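Local structure of cucumber peeling cupredoxin (Cucumis sativus, 1JER) at residues D36-N41 with E78-L83. The protein binds a single copper ion in a cupredoxin fold and probably serves in electron transfer, as blue copper proteins of the phytocyanin family do. Sequence-based numbering, arbitrary orientation.
Sequences DSLQFN and ERLDEL
An antiparallel strand pair in one sheet of the cupredoxin fold joins L38 to E78 and S37 to R79, the two pairs setting their side chains on opposite faces of the sheet. L38 and E78 form the hydrogen-bonded pair: L38 N donates to E78 O at 2.8 Å, and E78 N returns a bond to L38 O at 2.7 Å. A third backbone bond runs from L80 N to D36 O at 2.8 Å, beyond the non-hydrogen-bonded pair of S37 and R79. Beside L38 the side chains meet through carbon atoms. The L80 side chain crosses that of L38 at about a right angle, with L80 CD2 4.1 Å from L38 CG. With CG anti to its own carbonyl carbon (chi1 -60°), L80 lies against the D36 backbone, CG 3.5 Å from D36 O, and its CD1 reaches D36 CB at 4.1 Å. An alanine in place of L80 would remove both methyls, and the resulting gap would probably leave the L38 branch less firmly packed. Farther along, E78 CG approaches F40 CE1 obliquely at 4.2 Å. S37 and R79, by contrast, are joined by a water, which donates to S37 OG and accepts from R79 NE at 2.7 Å, in the plane of the guanidinium and at its edge. That guanidinium continues to the second subunit, where R79 NH1 meets E71 in a salt bridge and T73 in a hydrogen bond. Within the chain, strand 37-40 lies between strands 5-7 and 76-79, while L38 and L80 pack on I104 of strand 101-107 in the other sheet.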
loop_
_atom_site.group_PDB
_atom_site.type_symbol
_atom_site.label_atom_id
_atom_site.label_comp_id
_atom_site.label_asym_id
_atom_site.label_seq_id
_atom_site.Cartn_x
_atom_site.Cartn_y
_atom_site.Cartn_z
ATOM N N ASP A 36 4.108 0.501 9.449
ATOM C CA ASP A 36 4.079 -0.906 8.931
ATOM C C ASP A 36 2.900 -0.947 7.912
ATOM O O ASP A 36 2.091 -0.071 7.848
ATOM C CB ASP A 36 3.569 -1.798 10.123
ATOM C CG ASP A 36 4.680 -2.078 11.103
ATOM O OD1 ASP A 36 5.821 -1.631 10.872
ATOM O OD2 ASP A 36 4.417 -2.737 12.139
ATOM N N SER A 37 2.880 -2.105 7.206
ATOM C CA SER A 37 1.742 -2.262 6.260
ATOM C C SER A 37 1.140 -3.666 6.515
ATOM O O SER A 37 1.767 -4.517 7.115
ATOM C CB SER A 37 2.375 -2.297 4.818
ATOM O OG SER A 37 2.849 -0.986 4.494
ATOM N N LEU A 38 -0.080 -3.828 5.998
ATOM C CA LEU A 38 -0.782 -5.128 6.158
ATOM C C LEU A 38 -1.019 -5.606 4.669
ATOM O O LEU A 38 -1.539 -4.811 3.923
ATOM C CB LEU A 38 -2.206 -4.840 6.660
ATOM C CG LEU A 38 -2.401 -4.528 8.119
ATOM C CD1 LEU A 38 -3.885 -4.504 8.467
ATOM C CD2 LEU A 38 -1.645 -5.543 8.990
ATOM N N GLN A 39 -0.581 -6.814 4.424
ATOM C CA GLN A 39 -0.792 -7.370 3.071
ATOM C C GLN A 39 -1.906 -8.441 3.143
ATOM O O GLN A 39 -1.724 -9.413 3.887
ATOM C CB GLN A 39 0.484 -8.027 2.558
ATOM C CG GLN A 39 0.243 -8.705 1.199
ATOM C CD GLN A 39 1.533 -8.965 0.465
ATOM O OE1 GLN A 39 2.527 -8.264 0.694
ATOM N NE2 GLN A 39 1.523 -9.956 -0.415
ATOM N N PHE A 40 -2.949 -8.248 2.359
ATOM C CA PHE A 40 -4.068 -9.255 2.345
ATOM C C PHE A 40 -3.951 -9.999 0.968
ATOM O O PHE A 40 -3.994 -9.322 -0.041
ATOM C CB PHE A 40 -5.377 -8.434 2.256
ATOM C CG PHE A 40 -5.718 -7.728 3.573
ATOM C CD1 PHE A 40 -5.161 -6.467 3.823
ATOM C CD2 PHE A 40 -6.578 -8.271 4.484
ATOM C CE1 PHE A 40 -5.534 -5.783 4.990
ATOM C CE2 PHE A 40 -6.926 -7.609 5.668
ATOM C CZ PHE A 40 -6.351 -6.362 5.913
ATOM N N ASN A 41 -3.748 -11.296 1.051
ATOM C CA ASN A 41 -3.590 -12.129 -0.161
ATOM C C ASN A 41 -4.847 -13.035 -0.262
ATOM O O ASN A 41 -5.227 -13.704 0.695
ATOM C CB ASN A 41 -2.400 -13.106 0.065
ATOM C CG ASN A 41 -1.064 -12.355 0.055
ATOM O OD1 ASN A 41 -0.848 -11.415 -0.647
ATOM N ND2 ASN A 41 -0.146 -12.909 0.886
ATOM N N GLU A 78 -2.225 -2.395 2.826
ATOM C CA GLU A 78 -2.721 -1.153 3.451
ATOM C C GLU A 78 -1.635 -0.625 4.404
ATOM O O GLU A 78 -1.099 -1.398 5.164
ATOM C CB GLU A 78 -3.963 -1.518 4.329
ATOM C CG GLU A 78 -5.153 -1.924 3.409
ATOM C CD GLU A 78 -5.864 -0.702 2.862
ATOM O OE1 GLU A 78 -5.752 0.387 3.472
ATOM O OE2 GLU A 78 -6.591 -0.829 1.845
ATOM N N ARG A 79 -1.380 0.673 4.316
ATOM C CA ARG A 79 -0.379 1.282 5.188
ATOM C C ARG A 79 -1.025 1.659 6.517
ATOM O O ARG A 79 -2.137 2.162 6.557
ATOM C CB ARG A 79 0.251 2.557 4.570
ATOM C CG ARG A 79 1.639 2.814 5.216
ATOM C CD ARG A 79 2.441 3.889 4.493
ATOM N NE ARG A 79 3.866 3.476 4.348
ATOM C CZ ARG A 79 4.817 3.827 5.196
ATOM N NH1 ARG A 79 4.696 4.963 5.885
ATOM N NH2 ARG A 79 5.919 3.078 5.372
ATOM N N LEU A 80 -0.267 1.435 7.599
ATOM C CA LEU A 80 -0.854 1.826 8.924
ATOM C C LEU A 80 -0.204 3.193 9.281
ATOM O O LEU A 80 0.928 3.250 9.701
ATOM C CB LEU A 80 -0.457 0.741 9.926
ATOM C CG LEU A 80 -0.970 -0.673 9.535
ATOM C CD1 LEU A 80 -0.517 -1.723 10.519
ATOM C CD2 LEU A 80 -2.473 -0.674 9.394
ATOM N N ASP A 81 -0.980 4.213 9.019
ATOM C CA ASP A 81 -0.635 5.603 9.075
ATOM C C ASP A 81 -0.991 6.287 10.397
ATOM O O ASP A 81 -0.496 7.411 10.596
ATOM C CB ASP A 81 -1.660 6.351 8.060
ATOM C CG ASP A 81 -1.165 6.072 6.658
ATOM O OD1 ASP A 81 0.083 6.019 6.499
ATOM O OD2 ASP A 81 -2.015 5.871 5.766
ATOM N N GLU A 82 -1.935 5.771 11.137
ATOM C CA GLU A 82 -2.422 6.464 12.340
ATOM C C GLU A 82 -2.413 5.520 13.532
ATOM O O GLU A 82 -2.544 4.300 13.374
ATOM C CB GLU A 82 -3.853 6.964 12.094
ATOM C CG GLU A 82 -4.316 6.818 10.677
ATOM C CD GLU A 82 -4.440 8.101 9.901
ATOM O OE1 GLU A 82 -3.843 9.124 10.300
ATOM O OE2 GLU A 82 -5.139 8.091 8.854
ATOM N N LEU A 83 -2.289 6.111 14.716
ATOM C CA LEU A 83 -2.300 5.309 15.950
ATOM C C LEU A 83 -3.713 4.792 16.243
ATOM O O LEU A 83 -4.720 5.387 15.841
ATOM C CB LEU A 83 -1.944 6.274 17.122
ATOM C CG LEU A 83 -0.467 6.737 17.045
ATOM C CD1 LEU A 83 -0.195 7.637 18.251
ATOM C CD2 LEU A 83 0.450 5.547 17.052
HETATM O O HOH W 1 3.226 1.425 2.712
#